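Local coordinates for type III export protein PSCE (Pseudomonas aeruginosa, PDB 2UWJ), which acts with PscG as a cytoplasmic chaperone that keeps the type III secretion needle protein PscF from polymerising too early, and is required for needle assembly, at residues A[2-6]-A[7-11]; A[21-24]-A[25-28]; A[30-33]-A[34-38]; A[44-47]-A[48-51]; A[50-53]-A[54-57]. All coordinates share one frame; numbering follows the deposited sequence.

Contact 1: residues A[2-6]-A[7-11]; sequences SHMMT and ALETR
The Glu9 carboxylate has Thr6 OG1 at one oxygen and the methyl of Met4 at the other. Thr6 OG1 donates to Glu9 OE2 over 2.6 Å, on the lone pair turned away from OE1. Met4 CE lies 3.8 Å from Glu9 OE1. This is the N-cap of helix 7-12, with Thr6 at the cap position. Its hydroxyl also takes a weak bond from the backbone: Glu9 N to Thr6 OG1 measures 3.3 Å. The cap geometry depends on the Thr6 side chain, whose OG1 sits between the backbone N and the carbonyl carbon (chi1 67°). From there it reaches both the amide and the carboxylate of Glu9. The carboxylate lies near the start of the helix, where the helix dipole would probably favour its negative charge. A backbone bond runs from Thr10 N to Thr6 O.

Met4 packs against Glu9 and Thr10. Its chain is bent, and its side chain runs obliquely to that of Glu9. Outside the turn, Ala15 of the PscG chain packs on Thr6, and Gln19 of the PscG chain packs on Glu9. Met4 CG touches Glu9 CB at 3.3 Å, and Met4 CB stands 3.4 Å from Thr10 OG1.

Contact 2: residues A[21-24]-A[25-28]; sequences AALR and QRLQ
Arg24 and Leu23 lead this contact, each reaching along helix 18-40 to the next turn. Arg24 has a fully extended chain from CG to NE. Its CG is anti to the backbone N (chi1 174°), which carries it along the helix beside Gln28. Arg24 CG lies 3.6 Å from Gln28 CD, and the two side chains run at a slant to each other.

Leu23 touches two partners. Its CD1 meets Leu27 CG at 4.0 Å. The same methyl stands 4.0 Å above the plane of the Arg26 guanidinium, toward the rim of that group. Arg26 crosses Leu23 at about a right angle. Its chain bends at chi3, and this brings Arg26 NE back to Ala22 O in a weak bond of 3.4 Å. The strongest partner of its charged end is Glu8 of the PscG chain, which forms a salt bridge with NH1.

Gln25 also takes part, with its CG 3.4 Å from Ala21 O. The segment lies in a predicted coiled-coil region, consistent with the buried pair Leu23 and Leu27. Helix 18-40 is one arm of an antiparallel hairpin. Toward the other arm, helix 44-68, Leu27 packs on Leu57 and Leu61, while Arg24 reaches Leu64. Leu9 of the PscG chain also packs on Leu27.

Contact 3: residues A[30-33]-A[34-38]; sequences ALAE and CRREL
Arg35 lies back along helix 18-40 over Leu31. Its CB starts 3.6 Å from Leu31 O. CG stays beside the same carbonyl, with Arg35 CG to Leu31 O at 3.5 Å. CD moves away from that oxygen, and NE then comes to 3.8 Å from Leu31 CD1. At CZ the nearest atom of Leu31 is CD2, 3.5 Å away. Leu31 CD2 sits over one face of the guanidinium, toward its rim, and is also near NH1 and NH2. The chain is extended from CG to NE. Its CG is anti to the carbonyl carbon (chi1 -78°), which turns it toward the preceding turn.

The polar tip is held from the other arm of the antiparallel helical hairpin. Arg35 NH2 makes a salt bridge with Glu58 OE2 on helix 44-68. A bound nickel ion lies about 3 Å from the side chain of Arg35.

Arg36 behaves differently. Its chain bends at chi3 and folds its guanidinium over the backbone of Ala32 and Glu33. The CA of Glu33 lies over one face, 3.6 Å from Arg36 CZ. The carboxylate of Glu33 is turned 74° from the guanidinium plane. Arg36 NH2 and Glu33 OE2 stay 4.2 Å apart, too far for a salt bridge.

Contact 4: residues A[44-47]-A[48-51]; sequences PERF and QFLQ. Unlike the reference sequence in segment 44-47: Arg46 (reference His).
Arg46 lies over Phe49, with the guanidinium and ring planes 30° apart. The approach is made by one nitrogen. Arg46 NH1 stands above one face of the ring, toward its rim, and is 3.1 Å from Phe49 CD1. The Arg46 chain bends at chi2, which lets its middle part meet Leu50 as well. Arg46 CD touches Leu50 CD1 at 3.6 Å. Further on, Leu50 CD2 lies over one face of the guanidinium. The polar end has its main partner outside these residues. Arg46 NE is in a salt bridge with Glu37 on helix 18-40, which helps fix the group. Arg46 differs from the reference sequence, which has His at this position.

A second pair lies along another line of the helix. Phe47 CG is anti to the backbone N (chi1 174°), and this sends the ring along the helix toward Gln51. Gln51 bends at chi2 and crosses the ring at a slant. Its CG makes a CH-pi contact, 3.8 Å from the Phe47 ring centroid and over the face. The amide plane is 35° from the ring plane. Gln51 OE1 comes to 3.3 Å from Phe47 CZ. Leu38 on helix 18-40 packs on both Phe47 and Gln51.

Beneath these pairs the backbone has regular helical bonds, such as Leu50 N to Arg46 O at 2.7 Å. Partners three or four residues apart are usual along one face of an alpha helix. Here they lie on the first turns of helix 44-68, where the second arm of an antiparallel helical hairpin begins.

Contact 5: residues A[50-53]-A[54-57]; sequences LQQQ and ARAL
Backbone hydrogen bonds join Leu50 to Ala54, Gln51 to Arg55, Gln52 to Ala56 and Gln53 to Leu57. Each runs from an amide N to the carbonyl four residues earlier. The Ala54 N to Leu50 O bond measures 2.8 Å, and the Leu57 N to Gln53 O bond 3.0 Å. These are ordinary alpha-helical bonds.

The polar side chains meet more loosely. With Arg55 CG anti to the carbonyl carbon (chi1 -73°), the chain starts back toward Gln51. Arg55 CG lies 3.4 Å from Gln51 O. The chain then runs extended to NE. Gln51 CB stands over one face of the guanidinium, toward its rim. The amide of Gln51 is turned 55° from the guanidinium plane, and Gln51 OE1 is 3.7 Å from Arg55 NH2.

This part of helix 44-68 meets two neighbours, helix 18-40 of the hairpin and the PscG chain. Leu57 packs on Leu27 and Ala30 of helix 18-40. Gln52 OE1 accepts a hydrogen bond from Arg34 of the PscG chain, and Trp31 of the PscG chain packs on Ala56.

Close van der Waals contacts form the third group. Gln53 and Leu57 lie side by side and point the same way. The methylene Gln53 CG touches Leu57 CD1 at 4.0 Å. The alanine methyls lie against backbone carbonyl oxygens: Ala54 CB is 3.5 Å from Leu50 O, and Ala56 CB is 3.5 Å from Gln52 O.

In the fold
The contacts follow each other along the chain. Contact 1 caps helix 7-12. Contacts 2 and 3 lie on helix 18-40, with centres 14 Å apart. Contacts 4 and 5 lie on helix 44-68, share Leu50 and Gln51, and have centres 9 Å apart. Contacts 1 and 4 are the farthest pair, with centres 33 Å apart. The two long helices form an antiparallel hairpin, so contact 3 faces contacts 4 and 5, while contact 2 meets contact 5 through Leu27 and Leu57. Contact 1 touches contact 2 through Leu8 and Leu23. PscG residues meet all five contacts, consistent with the hairpin and its N-terminal helix serving as a binding surface for the partner chaperone.

Contact 1: residues A[2-6]-A[7-11]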
loop_
_atom_site.group_PDB
_atom_site.type_symbol
_atom_site.label_atom_id
_atom_site.label_comp_id
_atom_site.label_asym_id
_atom_site.label_seq_id
_atom_site.Cartn_x
_atom_site.Cartn_y
_atom_site.Cartn_z
ATOM N N SER A 2 0.214 8.818 14.073
ATOM C CA SER A 2 1.640 8.934 14.435
ATOM C C SER A 2 2.364 8.330 13.250
ATOM O O SER A 2 3.183 9.008 12.635
ATOM C CB SER A 2 1.977 8.189 15.737
ATOM O OG SER A 2 3.281 8.555 16.195
ATOM N N HIS A 3 2.112 7.064 12.925
ATOM C CA HIS A 3 2.714 6.665 11.687
ATOM C C HIS A 3 1.952 6.147 10.507
ATOM O O HIS A 3 1.697 4.957 10.336
ATOM C CB HIS A 3 3.996 5.931 11.868
ATOM C CG HIS A 3 5.121 6.840 11.562
ATOM N ND1 HIS A 3 6.120 6.523 10.694
ATOM C CD2 HIS A 3 5.316 8.126 11.900
ATOM C CE1 HIS A 3 6.894 7.569 10.502
ATOM N NE2 HIS A 3 6.423 8.561 11.225
ATOM N N MET A 4 1.673 7.152 9.669
ATOM C CA MET A 4 0.950 7.116 8.411
ATOM C C MET A 4 -0.145 6.091 8.283
ATOM O O MET A 4 0.111 4.893 8.196
ATOM C CB MET A 4 1.917 6.972 7.238
ATOM C CG MET A 4 2.524 8.268 6.780
ATOM S SD MET A 4 3.197 9.186 8.141
ATOM C CE MET A 4 2.004 10.441 8.356
ATOM N N MET A 5 -1.373 6.584 8.266
ATOM C CA MET A 5 -2.524 5.736 8.086
ATOM C C MET A 5 -2.671 5.377 6.605
ATOM O O MET A 5 -3.393 4.437 6.285
ATOM C CB MET A 5 -3.777 6.453 8.543
ATOM C CG MET A 5 -3.993 6.411 10.050
ATOM S SD MET A 5 -4.073 4.708 10.612
ATOM C CE MET A 5 -5.403 4.101 9.790
ATOM N N THR A 6 -2.012 6.114 5.696
ATOM C CA THR A 6 -2.161 5.785 4.285
ATOM C C THR A 6 -0.832 5.768 3.524
ATOM O O THR A 6 0.147 6.418 3.930
ATOM C CB THR A 6 -3.125 6.780 3.583
ATOM O OG1 THR A 6 -2.515 8.073 3.545
ATOM C CG2 THR A 6 -4.467 6.900 4.356
ATOM N N ALA A 7 -0.825 5.027 2.416
ATOM C CA ALA A 7 0.347 4.899 1.541
ATOM C C ALA A 7 0.768 6.295 1.032
ATOM O O ALA A 7 1.951 6.640 1.036
ATOM C CB ALA A 7 0.013 3.967 0.357
ATOM N N LEU A 8 -0.207 7.096 0.599
ATOM C CA LEU A 8 0.075 8.456 0.108
ATOM C C LEU A 8 0.857 9.247 1.174
ATOM O O LEU A 8 1.855 9.894 0.881
ATOM C CB LEU A 8 -1.248 9.181 -0.229
ATOM C CG LEU A 8 -1.160 10.715 -0.403
ATOM C CD1 LEU A 8 -0.326 11.051 -1.638
ATOM C CD2 LEU A 8 -2.593 11.264 -0.566
ATOM N N GLU A 9 0.416 9.207 2.423
ATOM C CA GLU A 9 1.137 9.950 3.459
ATOM C C GLU A 9 2.594 9.478 3.588
ATOM O O GLU A 9 3.493 10.281 3.831
ATOM C CB GLU A 9 0.414 9.827 4.811
ATOM C CG GLU A 9 -0.891 10.603 4.821
ATOM C CD GLU A 9 -1.776 10.210 5.988
ATOM O OE1 GLU A 9 -1.547 10.730 7.116
ATOM O OE2 GLU A 9 -2.661 9.357 5.776
ATOM N N THR A 10 2.845 8.179 3.408
ATOM C CA THR A 10 4.246 7.725 3.483
ATOM C C THR A 10 4.993 8.349 2.292
ATOM O O THR A 10 6.081 8.935 2.447
ATOM C CB THR A 10 4.308 6.184 3.441
ATOM O OG1 THR A 10 3.595 5.677 4.575
ATOM C CG2 THR A 10 5.747 5.673 3.471
ATOM N N ARG A 11 4.405 8.247 1.104
ATOM C CA ARG A 11 5.008 8.829 -0.089
ATOM C C ARG A 11 5.360 10.300 0.195
ATOM O O ARG A 11 6.467 10.755 -0.096
ATOM C CB ARG A 11 4.030 8.726 -1.258
ATOM C CG ARG A 11 4.597 8.316 -2.588
ATOM C CD ARG A 11 3.618 7.309 -3.274
ATOM N NE ARG A 11 2.287 7.855 -3.611
ATOM C CZ ARG A 11 1.113 7.262 -3.345
ATOM N NH1 ARG A 11 1.059 6.086 -2.723
ATOM N NH2 ARG A 11 -0.022 7.839 -3.717
#

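Contact 2: residues A[21-24]-A[25-28]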
loop_
_atom_site.group_PDB
_atom_site.type_symbol
_atom_site.label_atom_id
_atom_site.label_comp_id
_atom_site.label_asym_id
_atom_site.label_seq_id
_atom_site.Cartn_x
_atom_site.Cartn_y
_atom_site.Cartn_z
ATOM N N ALA A 21 4.956 18.335 -4.528
ATOM C CA ALA A 21 4.966 19.443 -5.484
ATOM C C ALA A 21 4.366 18.976 -6.774
ATOM O O ALA A 21 3.551 19.686 -7.369
ATOM C CB ALA A 21 6.402 19.943 -5.718
ATOM N N ALA A 22 4.746 17.777 -7.208
ATOM C CA ALA A 22 4.243 17.206 -8.455
ATOM C C ALA A 22 2.729 16.974 -8.405
ATOM O O ALA A 22 2.011 17.269 -9.372
ATOM C CB ALA A 22 4.931 15.885 -8.764
ATOM N N LEU A 23 2.248 16.428 -7.287
ATOM C CA LEU A 23 0.811 16.168 -7.163
ATOM C C LEU A 23 0.048 17.514 -7.174
ATOM O O LEU A 23 -0.962 17.646 -7.844
ATOM C CB LEU A 23 0.543 15.411 -5.851
ATOM C CG LEU A 23 -0.942 15.140 -5.542
ATOM C CD1 LEU A 23 -1.691 14.451 -6.715
ATOM C CD2 LEU A 23 -0.958 14.202 -4.317
ATOM N N ARG A 24 0.543 18.497 -6.419
ATOM C CA ARG A 24 -0.099 19.800 -6.362
ATOM C C ARG A 24 -0.229 20.409 -7.770
ATOM O O ARG A 24 -1.274 20.943 -8.129
ATOM C CB ARG A 24 0.723 20.739 -5.486
ATOM C CG ARG A 24 0.208 22.211 -5.478
ATOM C CD ARG A 24 1.073 23.139 -4.574
ATOM N NE ARG A 24 0.380 24.410 -4.312
ATOM C CZ ARG A 24 0.697 25.305 -3.363
ATOM N NH1 ARG A 24 1.730 25.104 -2.537
ATOM N NH2 ARG A 24 -0.041 26.411 -3.223
ATOM N N GLN A 25 0.836 20.322 -8.567
ATOM C CA GLN A 25 0.799 20.868 -9.920
ATOM C C GLN A 25 -0.222 20.182 -10.775
ATOM O O GLN A 25 -0.940 20.833 -11.535
ATOM C CB GLN A 25 2.189 20.770 -10.582
ATOM C CG GLN A 25 3.143 21.811 -10.019
ATOM C CD GLN A 25 4.567 21.694 -10.588
ATOM O OE1 GLN A 25 4.946 20.661 -11.151
ATOM N NE2 GLN A 25 5.353 22.754 -10.428
ATOM N N ARG A 26 -0.318 18.861 -10.660
ATOM C CA ARG A 26 -1.289 18.128 -11.466
ATOM C C ARG A 26 -2.733 18.513 -11.072
ATOM O O ARG A 26 -3.609 18.628 -11.926
ATOM C CB ARG A 26 -1.124 16.630 -11.258
ATOM C CG ARG A 26 0.124 16.090 -11.882
ATOM C CD ARG A 26 0.149 14.595 -11.698
ATOM N NE ARG A 26 0.850 14.246 -10.469
ATOM C CZ ARG A 26 0.649 13.120 -9.807
ATOM N NH1 ARG A 26 -0.249 12.270 -10.281
ATOM N NH2 ARG A 26 1.370 12.838 -8.721
ATOM N N LEU A 27 -2.964 18.675 -9.775
ATOM C CA LEU A 27 -4.292 19.047 -9.272
ATOM C C LEU A 27 -4.636 20.482 -9.755
ATOM O O LEU A 27 -5.737 20.752 -10.220
ATOM C CB LEU A 27 -4.293 19.003 -7.728
ATOM C CG LEU A 27 -4.177 17.601 -7.081
ATOM C CD1 LEU A 27 -4.009 17.773 -5.536
ATOM C CD2 LEU A 27 -5.431 16.731 -7.454
ATOM N N GLN A 28 -3.704 21.397 -9.591
ATOM C CA GLN A 28 -3.909 22.796 -10.037
ATOM C C GLN A 28 -4.153 22.862 -11.545
ATOM O O GLN A 28 -5.058 23.559 -12.004
ATOM C CB GLN A 28 -2.703 23.640 -9.675
ATOM C CG GLN A 28 -2.477 23.741 -8.196
ATOM C CD GLN A 28 -1.218 24.526 -7.890
ATOM O OE1 GLN A 28 -0.228 24.380 -8.598
ATOM N NE2 GLN A 28 -1.247 25.365 -6.835
#

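Contact 3: residues A[30-33]-A[34-38]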
loop_
_atom_site.group_PDB
_atom_site.type_symbol
_atom_site.label_atom_id
_atom_site.label_comp_id
_atom_site.label_asym_id
_atom_site.label_seq_id
_atom_site.Cartn_x
_atom_site.Cartn_y
_atom_site.Cartn_z
ATOM N N ALA A 30 -5.400 20.472 -13.467
ATOM C CA ALA A 30 -6.743 19.950 -13.719
ATOM C C ALA A 30 -7.831 20.954 -13.244
ATOM O O ALA A 30 -8.880 21.116 -13.889
ATOM C CB ALA A 30 -6.935 18.551 -13.017
ATOM N N LEU A 31 -7.599 21.644 -12.143
ATOM C CA LEU A 31 -8.608 22.588 -11.667
ATOM C C LEU A 31 -8.706 23.799 -12.637
ATOM O O LEU A 31 -9.806 24.332 -12.901
ATOM C CB LEU A 31 -8.249 23.080 -10.275
ATOM C CG LEU A 31 -9.135 24.190 -9.709
ATOM C CD1 LEU A 31 -10.622 23.749 -9.645
ATOM C CD2 LEU A 31 -8.569 24.604 -8.334
ATOM N N ALA A 32 -7.569 24.222 -13.184
ATOM C CA ALA A 32 -7.598 25.376 -14.127
ATOM C C ALA A 32 -8.355 25.002 -15.429
ATOM O O ALA A 32 -9.139 25.803 -15.936
ATOM C CB ALA A 32 -6.140 25.878 -14.425
ATOM N N GLU A 33 -8.171 23.782 -15.935
ATOM C CA GLU A 33 -8.873 23.357 -17.142
ATOM C C GLU A 33 -10.340 23.312 -16.848
ATOM O O GLU A 33 -11.177 23.665 -17.677
ATOM C CB GLU A 33 -8.472 21.952 -17.602
ATOM C CG GLU A 33 -7.001 21.736 -17.857
ATOM C CD GLU A 33 -6.703 20.352 -18.450
ATOM O OE1 GLU A 33 -7.515 19.412 -18.247
ATOM O OE2 GLU A 33 -5.647 20.201 -19.113
ATOM N N CYS A 34 -10.657 22.829 -15.648
ATOM C CA CYS A 34 -12.033 22.723 -15.234
ATOM C C CYS A 34 -12.713 24.132 -15.198
ATOM O O CYS A 34 -13.837 24.333 -15.694
ATOM C CB CYS A 34 -12.057 21.992 -13.847
ATOM S SG CYS A 34 -13.624 21.375 -13.464
ATOM N N ARG A 35 -12.018 25.107 -14.648
ATOM C CA ARG A 35 -12.560 26.462 -14.548
ATOM C C ARG A 35 -12.663 27.101 -15.939
ATOM O O ARG A 35 -13.603 27.834 -16.216
ATOM C CB ARG A 35 -11.686 27.307 -13.627
ATOM C CG ARG A 35 -11.937 27.018 -12.140
ATOM C CD ARG A 35 -10.901 27.693 -11.302
ATOM N NE ARG A 35 -11.136 27.508 -9.867
ATOM C CZ ARG A 35 -10.208 27.686 -8.922
ATOM N NH1 ARG A 35 -8.981 28.050 -9.272
ATOM N NH2 ARG A 35 -10.500 27.507 -7.628
ATOM N N ARG A 36 -11.705 26.811 -16.799
ATOM C CA ARG A 36 -11.767 27.339 -18.168
ATOM C C ARG A 36 -13.001 26.771 -18.881
ATOM O O ARG A 36 -13.765 27.512 -19.501
ATOM C CB ARG A 36 -10.491 26.995 -18.957
ATOM C CG ARG A 36 -9.246 27.732 -18.469
ATOM C CD ARG A 36 -8.091 27.640 -19.506
ATOM N NE ARG A 36 -7.719 26.254 -19.794
ATOM C CZ ARG A 36 -6.792 25.568 -19.126
ATOM N NH1 ARG A 36 -6.124 26.144 -18.136
ATOM N NH2 ARG A 36 -6.560 24.291 -19.428
ATOM N N GLU A 37 -13.239 25.470 -18.777
ATOM C CA GLU A 37 -14.400 24.894 -19.438
ATOM C C GLU A 37 -15.741 25.427 -18.858
ATOM O O GLU A 37 -16.722 25.608 -19.591
ATOM C CB GLU A 37 -14.355 23.352 -19.416
ATOM C CG GLU A 37 -15.507 22.760 -20.217
ATOM C CD GLU A 37 -15.526 21.249 -20.290
ATOM O OE1 GLU A 37 -16.553 20.679 -20.758
ATOM O OE2 GLU A 37 -14.537 20.616 -19.892
ATOM N N LEU A 38 -15.775 25.702 -17.560
ATOM C CA LEU A 38 -16.969 26.222 -16.929
ATOM C C LEU A 38 -17.224 27.614 -17.494
ATOM O O LEU A 38 -18.367 27.990 -17.754
ATOM C CB LEU A 38 -16.775 26.330 -15.405
ATOM C CG LEU A 38 -17.200 25.025 -14.677
ATOM C CD1 LEU A 38 -16.476 25.015 -13.326
ATOM C CD2 LEU A 38 -18.756 24.908 -14.566
#

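Contact 4: residues A[44-47]-A[48-51]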
loop_
_atom_site.group_PDB
_atom_site.type_symbol
_atom_site.label_atom_id
_atom_site.label_comp_id
_atom_site.label_asym_id
_atom_site.label_seq_id
_atom_site.Cartn_x
_atom_site.Cartn_y
_atom_site.Cartn_z
ATOM N N PRO A 44 -26.339 22.295 -18.973
ATOM C CA PRO A 44 -26.586 22.105 -17.533
ATOM C C PRO A 44 -26.088 20.820 -16.858
ATOM O O PRO A 44 -25.687 20.829 -15.673
ATOM C CB PRO A 44 -28.108 22.282 -17.406
ATOM C CG PRO A 44 -28.621 21.711 -18.679
ATOM C CD PRO A 44 -27.616 22.280 -19.721
ATOM N N GLU A 45 -26.126 19.721 -17.602
ATOM C CA GLU A 45 -25.673 18.438 -17.088
ATOM C C GLU A 45 -24.152 18.523 -16.890
ATOM O O GLU A 45 -23.639 18.185 -15.821
ATOM C CB GLU A 45 -26.021 17.321 -18.085
ATOM C CG GLU A 45 -25.840 15.901 -17.561
ATOM C CD GLU A 45 -26.103 14.827 -18.634
ATOM O OE1 GLU A 45 -27.157 14.883 -19.318
ATOM O OE2 GLU A 45 -25.261 13.920 -18.770
ATOM N N ARG A 46 -23.446 19.043 -17.897
ATOM C CA ARG A 46 -21.994 19.148 -17.859
ATOM C C ARG A 46 -21.591 20.149 -16.797
ATOM O O ARG A 46 -20.534 20.034 -16.173
ATOM C CB ARG A 46 -21.469 19.614 -19.224
ATOM C CG ARG A 46 -20.289 18.823 -19.798
ATOM C CD ARG A 46 -18.964 19.439 -19.400
ATOM N NE ARG A 46 -17.780 18.594 -19.588
ATOM C CZ ARG A 46 -17.625 17.359 -19.106
ATOM N NH1 ARG A 46 -18.593 16.766 -18.410
ATOM N NH2 ARG A 46 -16.462 16.737 -19.251
ATOM N N PHE A 47 -22.429 21.150 -16.608
ATOM C CA PHE A 47 -22.110 22.186 -15.638
ATOM C C PHE A 47 -22.110 21.631 -14.198
ATOM O O PHE A 47 -21.252 21.974 -13.406
ATOM C CB PHE A 47 -23.125 23.302 -15.721
ATOM C CG PHE A 47 -22.960 24.344 -14.653
ATOM C CD1 PHE A 47 -22.108 25.417 -14.844
ATOM C CD2 PHE A 47 -23.643 24.222 -13.439
ATOM C CE1 PHE A 47 -21.930 26.374 -13.840
ATOM C CE2 PHE A 47 -23.480 25.152 -12.441
ATOM C CZ PHE A 47 -22.613 26.244 -12.647
ATOM N N GLN A 48 -23.110 20.821 -13.877
ATOM C CA GLN A 48 -23.210 20.240 -12.532
ATOM C C GLN A 48 -22.012 19.270 -12.363
ATOM O O GLN A 48 -21.384 19.197 -11.318
ATOM C CB GLN A 48 -24.550 19.494 -12.378
ATOM C CG GLN A 48 -24.591 18.404 -11.299
ATOM C CD GLN A 48 -24.482 18.927 -9.837
ATOM O OE1 GLN A 48 -24.898 20.056 -9.528
ATOM N NE2 GLN A 48 -23.949 18.080 -8.928
ATOM N N PHE A 49 -21.694 18.554 -13.421
ATOM C CA PHE A 49 -20.555 17.612 -13.431
ATOM C C PHE A 49 -19.234 18.364 -13.206
ATOM O O PHE A 49 -18.437 17.992 -12.331
ATOM C CB PHE A 49 -20.594 16.900 -14.782
ATOM C CG PHE A 49 -19.528 15.888 -15.012
ATOM C CD1 PHE A 49 -18.246 16.272 -15.383
ATOM C CD2 PHE A 49 -19.862 14.518 -15.056
ATOM C CE1 PHE A 49 -17.305 15.304 -15.821
ATOM C CE2 PHE A 49 -18.933 13.540 -15.491
ATOM C CZ PHE A 49 -17.657 13.936 -15.877
ATOM N N LEU A 50 -18.998 19.435 -13.979
ATOM C CA LEU A 50 -17.790 20.215 -13.832
ATOM C C LEU A 50 -17.663 20.875 -12.461
ATOM O O LEU A 50 -16.559 21.011 -11.919
ATOM C CB LEU A 50 -17.721 21.314 -14.904
ATOM C CG LEU A 50 -17.519 20.865 -16.367
ATOM C CD1 LEU A 50 -17.624 22.123 -17.350
ATOM C CD2 LEU A 50 -16.154 20.198 -16.496
ATOM N N GLN A 51 -18.774 21.336 -11.914
ATOM C CA GLN A 51 -18.700 21.987 -10.614
ATOM C C GLN A 51 -18.276 20.968 -9.542
ATOM O O GLN A 51 -17.475 21.291 -8.678
ATOM C CB GLN A 51 -20.064 22.580 -10.253
ATOM C CG GLN A 51 -20.359 23.833 -11.061
ATOM C CD GLN A 51 -20.639 25.034 -10.178
ATOM O OE1 GLN A 51 -21.747 25.173 -9.613
ATOM N NE2 GLN A 51 -19.635 25.904 -10.030
#

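Contact 5: residues A[50-53]-A[54-57]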
loop_
_atom_site.group_PDB
_atom_site.type_symbol
_atom_site.label_atom_id
_atom_site.label_comp_id
_atom_site.label_asym_id
_atom_site.label_seq_id
_atom_site.Cartn_x
_atom_site.Cartn_y
_atom_site.Cartn_z
ATOM N N LEU A 50 -18.998 19.435 -13.979
ATOM C CA LEU A 50 -17.790 20.215 -13.832
ATOM C C LEU A 50 -17.663 20.875 -12.461
ATOM O O LEU A 50 -16.559 21.011 -11.919
ATOM C CB LEU A 50 -17.721 21.314 -14.904
ATOM C CG LEU A 50 -17.519 20.865 -16.367
ATOM C CD1 LEU A 50 -17.624 22.123 -17.350
ATOM C CD2 LEU A 50 -16.154 20.198 -16.496
ATOM N N GLN A 51 -18.774 21.336 -11.914
ATOM C CA GLN A 51 -18.700 21.987 -10.614
ATOM C C GLN A 51 -18.276 20.968 -9.542
ATOM O O GLN A 51 -17.475 21.291 -8.678
ATOM C CB GLN A 51 -20.064 22.580 -10.253
ATOM C CG GLN A 51 -20.359 23.833 -11.061
ATOM C CD GLN A 51 -20.639 25.034 -10.178
ATOM O OE1 GLN A 51 -21.747 25.173 -9.613
ATOM N NE2 GLN A 51 -19.635 25.904 -10.030
ATOM N N GLN A 52 -18.845 19.763 -9.610
ATOM C CA GLN A 52 -18.495 18.712 -8.656
ATOM C C GLN A 52 -17.005 18.368 -8.862
ATOM O O GLN A 52 -16.250 18.165 -7.892
ATOM C CB GLN A 52 -19.335 17.460 -8.901
ATOM C CG GLN A 52 -20.788 17.584 -8.392
ATOM C CD GLN A 52 -21.571 16.273 -8.532
ATOM O OE1 GLN A 52 -22.011 15.909 -9.640
ATOM N NE2 GLN A 52 -21.743 15.551 -7.408
ATOM N N GLN A 53 -16.567 18.310 -10.130
ATOM C CA GLN A 53 -15.171 18.018 -10.368
ATOM C C GLN A 53 -14.263 19.097 -9.805
ATOM O O GLN A 53 -13.210 18.799 -9.193
ATOM C CB GLN A 53 -14.893 17.855 -11.859
ATOM C CG GLN A 53 -13.422 17.628 -12.081
ATOM C CD GLN A 53 -13.192 16.706 -13.246
ATOM O OE1 GLN A 53 -12.658 17.109 -14.276
ATOM N NE2 GLN A 53 -13.619 15.450 -13.094
ATOM N N ALA A 54 -14.629 20.365 -10.026
ATOM C CA ALA A 54 -13.821 21.456 -9.484
ATOM C C ALA A 54 -13.788 21.392 -7.945
ATOM O O ALA A 54 -12.753 21.641 -7.306
ATOM C CB ALA A 54 -14.404 22.843 -9.924
ATOM N N ARG A 55 -14.924 21.090 -7.336
ATOM C CA ARG A 55 -14.889 21.062 -5.880
ATOM C C ARG A 55 -14.038 19.890 -5.368
ATOM O O ARG A 55 -13.404 19.999 -4.314
ATOM C CB ARG A 55 -16.303 21.003 -5.325
ATOM C CG ARG A 55 -17.108 22.362 -5.463
ATOM C CD ARG A 55 -18.487 22.093 -4.863
ATOM N NE ARG A 55 -19.542 22.968 -5.365
ATOM C CZ ARG A 55 -20.643 22.552 -5.995
ATOM N NH1 ARG A 55 -20.878 21.244 -6.232
ATOM N NH2 ARG A 55 -21.525 23.459 -6.380
ATOM N N ALA A 56 -14.044 18.776 -6.096
ATOM C CA ALA A 56 -13.227 17.606 -5.687
ATOM C C ALA A 56 -11.756 17.962 -5.765
ATOM O O ALA A 56 -10.976 17.635 -4.897
ATOM C CB ALA A 56 -13.493 16.429 -6.600
ATOM N N LEU A 57 -11.380 18.654 -6.835
ATOM C CA LEU A 57 -9.993 19.072 -7.025
ATOM C C LEU A 57 -9.584 20.103 -5.976
ATOM O O LEU A 57 -8.478 20.011 -5.405
ATOM C CB LEU A 57 -9.823 19.638 -8.449
ATOM C CG LEU A 57 -9.800 18.593 -9.561
ATOM C CD1 LEU A 57 -9.923 19.334 -10.977
ATOM C CD2 LEU A 57 -8.492 17.797 -9.470
#